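Local coordinates for putative translational inhibitor protein (Yersinia pestis, PDB 5V4D), which is of unknown function but belongs to the Rid (YjgF-like) family, so it probably acts as an enamine/imine deaminase, at residues Asn47-Gln52 / Ser87-Asp92; Arg54-Asn59 / Val120-Ile125; Val75-Phe80 / Asp92-Tyr97; Asp96-Lys99 / Phe103-Arg106. One frame throughout, in Å; residues are numbered along the deposited sequence. Where two conformers were deposited one is given.

Contact 1 of 4, residues Asn47-Gln52 / Ser87-Asp92; sequences NDIEKQ and SSQVND. With CA (calcium ion), chain H.
Glu50 and Gln89 are the closest residues of the two helix starts, their CA atoms 6.3 Å apart, so the first turns of helices 49-66 and 87-98 lie side by side. The polar link is one hydrogen bond. Gln89 NE2 donates to Glu50 OE1 at 2.9 Å, and at 174° it is almost straight. Glu50 OE1 lies in the amide plane of Gln89, and NE2 meets it on the anti side, 19° out of the carboxylate plane. Carboxylate and amide stand nearly perpendicular. Both chains run extended beyond CG, which lets them bridge the gap between the helices.

Beside this bond Ile49 makes van der Waals contacts. Ile49 CG2 packs on the Gln89 amide, 3.6 Å from Gln89 NE2. The apolar pair is Ile49 CG1, placed anti to the backbone N (chi1 -175°), and Val90 CG2, at 3.6 Å. Ile49 also touches Val120, and Val90 touches Ile79, so this layer rests on the sheet. Asp48 is the N-cap of helix 49-66: Asp48 OD2 accepts from Lys51 N at 3.1 Å and, weakly, from Glu50 N. At the far end Asp92 binds calcium through both O and OD1. This is the pairing of two neighbouring helices on one face of the sheet in the YjgF-like alpha-beta fold.

Contact 2 of 4, residues Arg54-Asn59 / Val120-Ile125; sequences RQVLKN and VEIEVI
This contact belongs to the core of the YjgF-like fold, where helix 49-66 lies on the central strand 120-127. The segments 54-59 and 120-125 run the same way, with their axes 24° apart and 8.7 Å distant at closest approach. Val56 sits over Ile122 and carries most of the contact. Val56 CG1 meets Ile122 CB at 3.7 Å and lies over Ile122 CG1 and CD1. Val56 CG1 is anti to its own N (chi1 162°), and this turns the other branch toward Val120. There Val56 CG2 lies 4.1 Å from Val120 O and 4.3 Å from Val120 CG1. Val120 O is buried here and has no polar partner.

Leu57 adds a looser touch, Leu57 CD2 to Ile122 CD1 at 4.2 Å. Leu57 also packs on Ile93 and Tyr97, and Ile122 on Tyr94, so the second helix closes this side. On another side of the helix Gln55 NE2 donates to Asn59 OD1 at 3.1 Å, and buried Asn59 turns ND2 to Ile37 O. On the opposite face of the strand, Glu123 makes a salt bridge to Lys76 of the third subunit. An apolar helix-on-sheet layer, with the other sheet face turned to the trimer interior, is typical of Rid proteins.

Contact 3 of 4, residues Val75-Phe80 / Asp92-Tyr97; sequences VKTTIF and DIYADY. With CA (calcium ion), chain H.
One hydrogen bond joins strand 74-81 to helix 87-98: Thr77 OG1 donates to Tyr94 OH at 2.8 Å. The two side chains come from opposite directions, and OG1 lies at the edge of the ring, near its plane. Tyr94 has CG anti to the backbone N (chi1 180°), which sends the ring straight from the helix to the sheet. Thr77 CG2 also lies close to Tyr94 OH, at 3.4 Å.

The apolar part is small. Ile79 CD1 approaches the ring obliquely, 3.9 Å from Tyr94 CE1. Ile122 touches both Ile79 and Tyr94 in the same layer, and Pro18 of the second subunit packs on Tyr94. A third kind of interaction is the cation-pi contact of Arg106 with Tyr94.

Metal binding occupies the outer side of the helix. Asp96 OD1 binds calcium at 2.4 Å, one turn on from Asp92. Asp96 OD2 accepts a hydrogen bond from the calcium-bound water at 2.7 Å, so both carboxylate oxygens are engaged.

The chemistry is thus divided across the helix. Inside, a buried hydroxyl bond ties the helix to its strand, beside isoleucines and Arg106. Outside, the calcium probably offsets the charge of two aspartates on adjacent turns.

Contact 4 of 4, residues Asp96-Lys99 / Phe103-Arg106; sequences DYFK and FPAR. With CA (calcium ion), chain H; ACY (acetic acid), chain G.
Phe98 and Pro104 meet ring to ring where helix 87-98 ends and strand 105-110 begins. The proline lies over one face of the phenylalanine. Pro104 CD is 4.0 Å from the Phe98 ring centroid and 18° off the ring normal, a CH-pi contact. Pro104 CG lies nearer the rim, 3.7 Å from Phe98 CE1. The opposite face of Phe98 carries Tyr97 CD2, so the ring is held between its neighbour and the proline.

Phe103 is turned differently. It brings its edge to the helix end: Phe103 CE1 lies 3.7 Å from Phe98 O, which is near the plane of the Phe103 ring. Phe103 CD1 packs on Phe98 CB at 3.9 Å. Phe98 O also accepts from Thr101 OG1 in the connecting turn.

Arg106 points elsewhere. Its chain bends at chi3 (75°), and Arg106 NE donates to acetate OXT at 2.8 Å; NH2 adds a weak bond. Thr108 also binds the acetate, and Tyr19 of the second subunit packs on Arg106. The acetate probably comes from the crystallisation liquor. An arginine holding a carboxylate at the subunit interface is consistent with the ligand site of Rid proteins. The Phe98-Pro104 packing closes the return from helix to strand in a beta-alpha-beta crossover.

Contact 2 is the core, about 2 Å from the chain centre to its own centre, and its side chains meet through apolar groups alone. Contact 3 is also buried, but mixes a hydroxyl pair with apolar packing. The centres of contacts 1 and 4 lie farther out, at about 13 and 12 Å. Contact 1 is partly buried and joins helix to helix, with a polar bond between partly exposed side chains. Contact 4 is aromatic and, though far out, buried; it borders the second subunit. Helix 49-66 serves contacts 1 and 2; helix 87-98 serves contacts 1, 3 and 4. Strands 120-127, 74-81 and 105-110, used by contacts 2, 3 and 4, are successive neighbours in one sheet. Asn91 of contact 1 hydrogen-bonds Arg106 of contact 4.

Contact 1 of 4, residues Asn47-Gln52 / Ser87-Asp92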
loop_
_atom_site.group_PDB
_atom_site.type_symbol
_atom_site.label_atom_id
_atom_site.label_comp_id
_atom_site.label_asym_id
_atom_site.label_seq_id
_atom_site.Cartn_x
_atom_site.Cartn_y
_atom_site.Cartn_z
ATOM N N ASN A 47 -16.850 12.760 14.786
ATOM C CA ASN A 47 -17.254 11.904 13.666
ATOM C C ASN A 47 -17.802 12.745 12.507
ATOM O O ASN A 47 -19.015 12.781 12.227
ATOM C CB ASN A 47 -18.272 10.877 14.200
ATOM C CG ASN A 47 -18.647 9.822 13.185
ATOM O OD1 ASN A 47 -19.831 9.640 12.890
ATOM N ND2 ASN A 47 -17.660 9.086 12.685
ATOM N N ASP A 48 -16.892 13.441 11.836
ATOM C CA ASP A 48 -17.185 14.389 10.760
ATOM C C ASP A 48 -16.035 14.254 9.760
ATOM O O ASP A 48 -14.874 14.470 10.136
ATOM C CB ASP A 48 -17.269 15.797 11.361
ATOM C CG ASP A 48 -17.398 16.928 10.348
ATOM O OD1 ASP A 48 -18.167 17.885 10.641
ATOM O OD2 ASP A 48 -16.710 16.991 9.337
ATOM N N ILE A 49 -16.339 13.815 8.527
ATOM C CA ILE A 49 -15.264 13.504 7.582
ATOM C C ILE A 49 -14.384 14.725 7.301
ATOM O O ILE A 49 -13.177 14.577 7.117
ATOM C CB ILE A 49 -15.846 12.889 6.290
ATOM C CG1 ILE A 49 -14.722 12.442 5.355
ATOM C CG2 ILE A 49 -16.787 13.877 5.536
ATOM C CD1 ILE A 49 -13.956 11.189 5.876
ATOM N N GLU A 50 -14.964 15.933 7.266
ATOM C CA GLU A 50 -14.152 17.122 6.973
ATOM C C GLU A 50 -13.186 17.419 8.112
ATOM O O GLU A 50 -11.978 17.626 7.884
ATOM C CB GLU A 50 -15.061 18.332 6.678
ATOM C CG GLU A 50 -15.919 18.063 5.434
ATOM C CD GLU A 50 -16.833 19.207 5.015
ATOM O OE1 GLU A 50 -17.771 18.942 4.213
ATOM O OE2 GLU A 50 -16.620 20.359 5.473
ATOM N N LYS A 51 -13.686 17.443 9.350
ATOM C CA LYS A 51 -12.798 17.688 10.495
ATOM C C LYS A 51 -11.716 16.614 10.589
ATOM O O LYS A 51 -10.544 16.917 10.890
ATOM C CB LYS A 51 -13.620 17.747 11.779
ATOM C CG LYS A 51 -14.446 19.023 11.873
ATOM C CD LYS A 51 -15.349 18.982 13.083
ATOM C CE LYS A 51 -16.253 20.229 13.146
ATOM N NZ LYS A 51 -17.173 20.096 14.304
ATOM N N GLN A 52 -12.078 15.361 10.285
ATOM C CA GLN A 52 -11.100 14.280 10.407
ATOM C C GLN A 52 -10.040 14.366 9.327
ATOM O O GLN A 52 -8.850 14.135 9.605
ATOM C CB GLN A 52 -11.792 12.903 10.385
ATOM C CG GLN A 52 -12.623 12.660 11.641
ATOM C CD GLN A 52 -12.968 11.204 11.861
ATOM O OE1 GLN A 52 -12.614 10.333 11.071
ATOM N NE2 GLN A 52 -13.642 10.938 12.977
ATOM N N SER A 87 -15.483 10.349 -0.431
ATOM C CA SER A 87 -14.280 10.673 -1.213
ATOM C C SER A 87 -14.253 12.133 -1.620
ATOM O O SER A 87 -13.193 12.767 -1.564
ATOM C CB SER A 87 -14.191 9.817 -2.472
ATOM O OG SER A 87 -13.990 8.454 -2.141
ATOM N N SER A 88 -15.393 12.683 -2.039
ATOM C CA SER A 88 -15.357 14.066 -2.515
ATOM C C SER A 88 -15.024 15.040 -1.394
ATOM O O SER A 88 -14.228 15.973 -1.585
ATOM C CB SER A 88 -16.680 14.425 -3.158
ATOM O OG SER A 88 -16.710 13.747 -4.407
ATOM N N GLN A 89 -15.617 14.843 -0.212
ATOM C CA GLN A 89 -15.309 15.735 0.898
ATOM C C GLN A 89 -13.852 15.612 1.317
ATOM O O GLN A 89 -13.226 16.613 1.679
ATOM C CB GLN A 89 -16.214 15.447 2.085
ATOM C CG GLN A 89 -17.601 16.031 1.842
ATOM C CD GLN A 89 -18.599 15.473 2.831
ATOM O OE1 GLN A 89 -19.117 14.339 2.655
ATOM N NE2 GLN A 89 -18.871 16.233 3.880
ATOM N N VAL A 90 -13.292 14.393 1.275
ATOM C CA VAL A 90 -11.862 14.247 1.542
ATOM C C VAL A 90 -11.062 14.992 0.493
ATOM O O VAL A 90 -10.140 15.746 0.826
ATOM C CB VAL A 90 -11.463 12.760 1.590
ATOM C CG1 VAL A 90 -9.928 12.589 1.608
ATOM C CG2 VAL A 90 -12.125 12.087 2.847
ATOM N N ASN A 91 -11.373 14.744 -0.787
ATOM C CA ASN A 91 -10.639 15.372 -1.899
ATOM C C ASN A 91 -10.660 16.888 -1.798
ATOM O O ASN A 91 -9.658 17.553 -2.109
ATOM C CB ASN A 91 -11.252 14.939 -3.246
ATOM C CG ASN A 91 -10.882 13.531 -3.626
ATOM O OD1 ASN A 91 -9.872 13.036 -3.181
ATOM N ND2 ASN A 91 -11.706 12.880 -4.459
ATOM N N ASP A 92 -11.815 17.456 -1.424
ATOM C CA ASP A 92 -11.942 18.916 -1.404
ATOM C C ASP A 92 -10.917 19.533 -0.460
ATOM O O ASP A 92 -10.358 20.605 -0.755
ATOM C CB ASP A 92 -13.362 19.287 -0.990
ATOM C CG ASP A 92 -13.792 20.633 -1.511
ATOM O OD1 ASP A 92 -12.973 21.360 -2.175
ATOM O OD2 ASP A 92 -14.965 20.944 -1.220
HETATM CA CA CA H . -11.138 22.750 -1.802
HETATM O O HOH W 1 -12.030 23.082 0.392
#

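Contact 2 of 4, residues Arg54-Asn59 / Val120-Ile125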
loop_
_atom_site.group_PDB
_atom_site.type_symbol
_atom_site.label_atom_id
_atom_site.label_comp_id
_atom_site.label_asym_id
_atom_site.label_seq_id
_atom_site.Cartn_x
_atom_site.Cartn_y
_atom_site.Cartn_z
ATOM N N ARG A 54 -8.985 17.122 7.926
ATOM C CA ARG A 54 -8.112 18.219 8.327
ATOM C C ARG A 54 -7.112 17.760 9.375
ATOM O O ARG A 54 -5.911 18.064 9.264
ATOM C CB ARG A 54 -8.931 19.388 8.869
ATOM C CG ARG A 54 -9.774 20.058 7.836
ATOM C CD ARG A 54 -10.445 21.291 8.426
ATOM N NE ARG A 54 -11.379 21.830 7.445
ATOM C CZ ARG A 54 -11.032 22.508 6.344
ATOM N NH1 ARG A 54 -9.765 22.763 6.063
ATOM N NH2 ARG A 54 -11.965 22.921 5.501
ATOM N N GLN A 55 -7.583 16.984 10.365
ATOM C CA GLN A 55 -6.683 16.509 11.422
ATOM C C GLN A 55 -5.598 15.602 10.840
ATOM O O GLN A 55 -4.424 15.726 11.205
ATOM C CB GLN A 55 -7.482 15.798 12.525
ATOM C CG GLN A 55 -6.586 15.432 13.670
ATOM C CD GLN A 55 -6.140 16.666 14.426
ATOM O OE1 GLN A 55 -6.985 17.445 14.868
ATOM N NE2 GLN A 55 -4.843 16.914 14.478
ATOM N N VAL A 56 -5.976 14.700 9.914
ATOM C CA VAL A 56 -5.011 13.768 9.352
ATOM C C VAL A 56 -3.934 14.523 8.597
ATOM O O VAL A 56 -2.742 14.217 8.711
ATOM C CB VAL A 56 -5.737 12.769 8.446
ATOM C CG1 VAL A 56 -4.767 12.048 7.492
ATOM C CG2 VAL A 56 -6.546 11.793 9.309
ATOM N N LEU A 57 -4.339 15.518 7.807
ATOM C CA LEU A 57 -3.356 16.252 7.006
ATOM C C LEU A 57 -2.437 17.070 7.899
ATOM O O LEU A 57 -1.251 17.222 7.593
ATOM C CB LEU A 57 -4.079 17.134 5.974
ATOM C CG LEU A 57 -4.827 16.262 4.983
ATOM C CD1 LEU A 57 -5.725 17.189 4.162
ATOM C CD2 LEU A 57 -3.885 15.477 4.098
ATOM N N LYS A 58 -2.963 17.643 8.995
ATOM C CA LYS A 58 -2.089 18.356 9.936
ATOM C C LYS A 58 -1.107 17.408 10.608
ATOM O O LYS A 58 0.056 17.784 10.856
ATOM C CB LYS A 58 -2.924 19.093 11.003
ATOM C CG LYS A 58 -3.658 20.350 10.488
ATOM C CD LYS A 58 -2.692 21.443 10.015
ATOM C CE LYS A 58 -1.785 21.961 11.132
ATOM N NZ LYS A 58 -0.852 23.102 10.699
ATOM N N ASN A 59 -1.556 16.187 10.933
ATOM C CA ASN A 59 -0.658 15.206 11.543
ATOM C C ASN A 59 0.448 14.809 10.576
ATOM O O ASN A 59 1.621 14.722 10.963
ATOM C CB ASN A 59 -1.454 13.958 11.985
ATOM C CG ASN A 59 -2.404 14.250 13.132
ATOM O OD1 ASN A 59 -2.311 15.296 13.756
ATOM N ND2 ASN A 59 -3.304 13.310 13.427
ATOM N N VAL A 120 -11.168 7.933 8.111
ATOM C CA VAL A 120 -10.178 8.089 7.059
ATOM C C VAL A 120 -8.812 7.888 7.691
ATOM O O VAL A 120 -8.584 8.285 8.839
ATOM C CB VAL A 120 -10.325 9.464 6.354
ATOM C CG1 VAL A 120 -10.232 10.673 7.341
ATOM C CG2 VAL A 120 -9.308 9.613 5.204
ATOM N N GLU A 121 -7.886 7.311 6.909
ATOM C CA GLU A 121 -6.477 7.148 7.266
ATOM C C GLU A 121 -5.662 7.426 6.024
ATOM O O GLU A 121 -6.003 6.911 4.956
ATOM C CB GLU A 121 -6.192 5.726 7.792
ATOM C CG GLU A 121 -4.743 5.557 8.255
ATOM C CD GLU A 121 -4.443 4.156 8.758
ATOM O OE1 GLU A 121 -3.309 3.647 8.598
ATOM O OE2 GLU A 121 -5.394 3.497 9.228
ATOM N N ILE A 122 -4.633 8.272 6.120
ATOM C CA ILE A 122 -3.852 8.583 4.919
ATOM C C ILE A 122 -2.396 8.247 5.187
ATOM O O ILE A 122 -1.810 8.710 6.177
ATOM C CB ILE A 122 -4.007 10.051 4.495
ATOM C CG1 ILE A 122 -5.480 10.289 4.147
ATOM C CG2 ILE A 122 -3.145 10.355 3.246
ATOM C CD1 ILE A 122 -5.735 11.747 3.700
ATOM N N GLU A 123 -1.810 7.466 4.273
ATOM C CA GLU A 123 -0.419 7.043 4.317
ATOM C C GLU A 123 0.341 7.740 3.201
ATOM O O GLU A 123 -0.170 7.845 2.081
ATOM C CB GLU A 123 -0.393 5.524 4.129
ATOM C CG GLU A 123 0.918 4.883 3.991
ATOM C CD GLU A 123 0.675 3.393 3.674
ATOM O OE1 GLU A 123 0.401 2.671 4.612
ATOM O OE2 GLU A 123 0.652 2.995 2.489
ATOM N N VAL A 124 1.551 8.236 3.494
ATOM C CA VAL A 124 2.348 8.938 2.499
ATOM C C VAL A 124 3.784 8.443 2.479
ATOM O O VAL A 124 4.312 7.908 3.471
ATOM C CB VAL A 124 2.353 10.475 2.713
ATOM C CG1 VAL A 124 0.962 10.991 3.038
ATOM C CG2 VAL A 124 3.334 10.902 3.824
ATOM N N ILE A 125 4.414 8.571 1.314
ATOM C CA ILE A 125 5.866 8.502 1.215
ATOM C C ILE A 125 6.341 9.795 0.586
ATOM O O ILE A 125 5.657 10.402 -0.244
ATOM C CB ILE A 125 6.411 7.298 0.426
ATOM C CG1 ILE A 125 5.861 7.289 -0.998
ATOM C CG2 ILE A 125 6.148 5.997 1.195
ATOM C CD1 ILE A 125 6.716 6.438 -1.947
#

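Contact 3 of 4, residues Val75-Phe80 / Asp92-Tyr97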
loop_
_atom_site.group_PDB
_atom_site.type_symbol
_atom_site.label_atom_id
_atom_site.label_comp_id
_atom_site.label_asym_id
_atom_site.label_seq_id
_atom_site.Cartn_x
_atom_site.Cartn_y
_atom_site.Cartn_z
ATOM N N VAL A 75 5.483 11.865 -2.759
ATOM C CA VAL A 75 5.510 11.188 -4.036
ATOM C C VAL A 75 4.230 10.398 -4.275
ATOM O O VAL A 75 3.712 10.367 -5.391
ATOM C CB VAL A 75 6.762 10.278 -4.047
ATOM C CG1 VAL A 75 6.701 9.289 -5.110
ATOM C CG2 VAL A 75 8.027 11.154 -4.226
ATOM N N LYS A 76 3.703 9.754 -3.237
ATOM C CA LYS A 76 2.612 8.796 -3.374
ATOM C C LYS A 76 1.879 8.719 -2.043
ATOM O O LYS A 76 2.525 8.755 -0.992
ATOM C CB LYS A 76 3.175 7.413 -3.765
ATOM C CG LYS A 76 2.195 6.205 -3.639
ATOM C CD LYS A 76 1.071 6.324 -4.673
ATOM C CE LYS A 76 0.229 4.991 -4.818
ATOM N NZ LYS A 76 -0.289 4.609 -3.471
ATOM N N THR A 77 0.542 8.672 -2.091
ATOM C CA THR A 77 -0.282 8.512 -0.904
ATOM C C THR A 77 -1.293 7.398 -1.155
ATOM O O THR A 77 -1.585 7.055 -2.310
ATOM C CB THR A 77 -1.057 9.791 -0.519
ATOM O OG1 THR A 77 -2.102 10.018 -1.488
ATOM C CG2 THR A 77 -0.156 11.007 -0.502
ATOM N N THR A 78 -1.826 6.835 -0.072
ATOM C CA THR A 78 -3.001 5.964 -0.139
ATOM C C THR A 78 -4.031 6.503 0.835
ATOM O O THR A 78 -3.702 6.805 1.991
ATOM C CB THR A 78 -2.649 4.510 0.221
ATOM O OG1 THR A 78 -1.657 4.055 -0.698
ATOM C CG2 THR A 78 -3.855 3.591 0.159
ATOM N N ILE A 79 -5.252 6.657 0.361
ATOM C CA ILE A 79 -6.370 7.048 1.207
ATOM C C ILE A 79 -7.215 5.811 1.495
ATOM O O ILE A 79 -7.791 5.219 0.570
ATOM C CB ILE A 79 -7.206 8.137 0.518
ATOM C CG1 ILE A 79 -6.343 9.378 0.278
ATOM C CG2 ILE A 79 -8.464 8.498 1.380
ATOM C CD1 ILE A 79 -7.104 10.496 -0.498
ATOM N N PHE A 80 -7.347 5.491 2.782
ATOM C CA PHE A 80 -8.242 4.428 3.268
ATOM C C PHE A 80 -9.440 5.135 3.875
ATOM O O PHE A 80 -9.289 5.936 4.807
ATOM C CB PHE A 80 -7.546 3.544 4.311
ATOM C CG PHE A 80 -6.254 2.897 3.836
ATOM C CD1 PHE A 80 -6.253 1.799 2.995
ATOM C CD2 PHE A 80 -5.056 3.354 4.315
ATOM C CE1 PHE A 80 -5.033 1.172 2.632
ATOM C CE2 PHE A 80 -3.855 2.722 3.929
ATOM C CZ PHE A 80 -3.862 1.673 3.117
ATOM N N ASP A 92 -11.815 17.456 -1.424
ATOM C CA ASP A 92 -11.942 18.916 -1.404
ATOM C C ASP A 92 -10.917 19.533 -0.460
ATOM O O ASP A 92 -10.358 20.605 -0.755
ATOM C CB ASP A 92 -13.362 19.287 -0.990
ATOM C CG ASP A 92 -13.792 20.633 -1.511
ATOM O OD1 ASP A 92 -12.973 21.360 -2.175
ATOM O OD2 ASP A 92 -14.965 20.944 -1.220
ATOM N N ILE A 93 -10.652 18.877 0.672
ATOM C CA ILE A 93 -9.689 19.396 1.652
ATOM C C ILE A 93 -8.256 18.973 1.328
ATOM O O ILE A 93 -7.293 19.726 1.532
ATOM C CB ILE A 93 -10.126 18.917 3.045
ATOM C CG1 ILE A 93 -11.486 19.545 3.414
ATOM C CG2 ILE A 93 -9.019 19.201 4.129
ATOM C CD1 ILE A 93 -12.170 18.864 4.614
ATOM N N TYR A 94 -8.093 17.724 0.906
ATOM C CA TYR A 94 -6.788 17.244 0.482
ATOM C C TYR A 94 -6.199 18.135 -0.600
ATOM O O TYR A 94 -4.999 18.442 -0.591
ATOM C CB TYR A 94 -6.973 15.807 0.007
ATOM C CG TYR A 94 -5.797 15.022 -0.509
ATOM C CD1 TYR A 94 -5.277 13.973 0.253
ATOM C CD2 TYR A 94 -5.306 15.231 -1.805
ATOM C CE1 TYR A 94 -4.241 13.200 -0.239
ATOM C CE2 TYR A 94 -4.270 14.466 -2.292
ATOM C CZ TYR A 94 -3.757 13.452 -1.507
ATOM O OH TYR A 94 -2.713 12.692 -2.004
ATOM N N ALA A 95 -7.038 18.581 -1.537
ATOM C CA ALA A 95 -6.565 19.471 -2.592
ATOM C C ALA A 95 -6.045 20.779 -2.020
ATOM O O ALA A 95 -5.043 21.305 -2.500
ATOM C CB ALA A 95 -7.715 19.745 -3.573
ATOM N N ASP A 96 -6.747 21.335 -1.026
ATOM C CA ASP A 96 -6.310 22.563 -0.376
ATOM C C ASP A 96 -4.903 22.395 0.165
ATOM O O ASP A 96 -4.042 23.272 -0.008
ATOM C CB ASP A 96 -7.248 22.941 0.767
ATOM C CG ASP A 96 -8.707 23.164 0.339
ATOM O OD1 ASP A 96 -9.017 23.249 -0.864
ATOM O OD2 ASP A 96 -9.525 23.255 1.299
ATOM N N TYR A 97 -4.665 21.277 0.841
ATOM C CA TYR A 97 -3.364 21.024 1.456
ATOM C C TYR A 97 -2.273 20.958 0.403
ATOM O O TYR A 97 -1.163 21.487 0.596
ATOM C CB TYR A 97 -3.427 19.688 2.227
ATOM C CG TYR A 97 -2.138 19.309 2.914
ATOM C CD1 TYR A 97 -1.665 20.053 4.007
ATOM C CD2 TYR A 97 -1.395 18.207 2.474
ATOM C CE1 TYR A 97 -0.468 19.703 4.647
ATOM C CE2 TYR A 97 -0.228 17.837 3.105
ATOM C CZ TYR A 97 0.240 18.595 4.193
ATOM O OH TYR A 97 1.434 18.230 4.794
HETATM CA CA CA H . -11.138 22.750 -1.802
HETATM O O HOH W 1 -12.030 23.082 0.392
#

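Contact 4 of 4, residues Asp96-Lys99 / Phe103-Arg106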
loop_
_atom_site.group_PDB
_atom_site.type_symbol
_atom_site.label_atom_id
_atom_site.label_comp_id
_atom_site.label_asym_id
_atom_site.label_seq_id
_atom_site.Cartn_x
_atom_site.Cartn_y
_atom_site.Cartn_z
ATOM N N ASP A 96 -6.747 21.335 -1.026
ATOM C CA ASP A 96 -6.310 22.563 -0.376
ATOM C C ASP A 96 -4.903 22.395 0.165
ATOM O O ASP A 96 -4.042 23.272 -0.008
ATOM C CB ASP A 96 -7.248 22.941 0.767
ATOM C CG ASP A 96 -8.707 23.164 0.339
ATOM O OD1 ASP A 96 -9.017 23.249 -0.864
ATOM O OD2 ASP A 96 -9.525 23.255 1.299
ATOM N N TYR A 97 -4.665 21.277 0.841
ATOM C CA TYR A 97 -3.364 21.024 1.456
ATOM C C TYR A 97 -2.273 20.958 0.403
ATOM O O TYR A 97 -1.163 21.487 0.596
ATOM C CB TYR A 97 -3.427 19.688 2.227
ATOM C CG TYR A 97 -2.138 19.309 2.914
ATOM C CD1 TYR A 97 -1.665 20.053 4.007
ATOM C CD2 TYR A 97 -1.395 18.207 2.474
ATOM C CE1 TYR A 97 -0.468 19.703 4.647
ATOM C CE2 TYR A 97 -0.228 17.837 3.105
ATOM C CZ TYR A 97 0.240 18.595 4.193
ATOM O OH TYR A 97 1.434 18.230 4.794
ATOM N N PHE A 98 -2.571 20.329 -0.738
ATOM C CA PHE A 98 -1.545 20.132 -1.758
ATOM C C PHE A 98 -1.531 21.215 -2.835
ATOM O O PHE A 98 -0.719 21.130 -3.761
ATOM C CB PHE A 98 -1.718 18.749 -2.412
ATOM C CG PHE A 98 -1.195 17.633 -1.561
ATOM C CD1 PHE A 98 0.181 17.482 -1.389
ATOM C CD2 PHE A 98 -2.048 16.757 -0.930
ATOM C CE1 PHE A 98 0.709 16.453 -0.584
ATOM C CE2 PHE A 98 -1.569 15.737 -0.111
ATOM C CZ PHE A 98 -0.172 15.560 0.045
ATOM N N LYS A 99 -2.363 22.250 -2.721
ATOM C CA LYS A 99 -2.424 23.269 -3.768
ATOM C C LYS A 99 -1.041 23.867 -4.034
ATOM O O LYS A 99 -0.274 24.139 -3.100
ATOM C CB LYS A 99 -3.410 24.371 -3.374
ATOM C CG LYS A 99 -3.555 25.434 -4.478
ATOM C CD LYS A 99 -4.666 26.438 -4.242
ATOM C CE LYS A 99 -4.792 27.376 -5.462
ATOM N NZ LYS A 99 -6.056 28.166 -5.488
ATOM N N PHE A 103 0.888 17.210 -7.676
ATOM C CA PHE A 103 0.088 16.363 -6.800
ATOM C C PHE A 103 0.704 14.979 -6.738
ATOM O O PHE A 103 1.109 14.426 -7.770
ATOM C CB PHE A 103 -1.344 16.196 -7.307
ATOM C CG PHE A 103 -2.185 17.450 -7.300
ATOM C CD1 PHE A 103 -2.156 18.352 -6.269
ATOM C CD2 PHE A 103 -3.044 17.703 -8.361
ATOM C CE1 PHE A 103 -2.964 19.474 -6.265
ATOM C CE2 PHE A 103 -3.845 18.806 -8.349
ATOM C CZ PHE A 103 -3.801 19.696 -7.327
ATOM N N PRO A 104 0.731 14.359 -5.568
ATOM C CA PRO A 104 1.274 13.001 -5.485
ATOM C C PRO A 104 0.453 12.022 -6.317
ATOM O O PRO A 104 -0.744 12.218 -6.566
ATOM C CB PRO A 104 1.157 12.680 -3.992
ATOM C CG PRO A 104 1.194 14.036 -3.311
ATOM C CD PRO A 104 0.397 14.921 -4.240
ATOM N N ALA A 105 1.102 10.926 -6.709
ATOM C CA ALA A 105 0.341 9.740 -7.125
ATOM C C ALA A 105 -0.501 9.238 -5.941
ATOM O O ALA A 105 -0.230 9.555 -4.786
ATOM C CB ALA A 105 1.294 8.647 -7.605
ATOM N N ARG A 106 -1.550 8.453 -6.235
ATOM C CA ARG A 106 -2.527 8.182 -5.168
ATOM C C ARG A 106 -3.322 6.934 -5.487
ATOM O O ARG A 106 -3.519 6.599 -6.650
ATOM C CB ARG A 106 -3.499 9.350 -5.011
ATOM C CG ARG A 106 -4.229 9.277 -3.679
ATOM C CD ARG A 106 -4.992 10.573 -3.509
ATOM N NE ARG A 106 -6.157 10.534 -4.392
ATOM C CZ ARG A 106 -7.132 11.427 -4.379
ATOM N NH1 ARG A 106 -7.074 12.467 -3.538
ATOM N NH2 ARG A 106 -8.147 11.272 -5.218
HETATM CA CA CA H . -11.138 22.750 -1.802
HETATM C C ACY G . -7.212 7.317 -6.522
HETATM O O ACY G . -7.919 6.268 -6.537
HETATM O OXT ACY G . -7.103 8.133 -5.561
HETATM C CH3 ACY G . -6.391 7.609 -7.758
HETATM O O HOH W 1 -12.030 23.082 0.392
#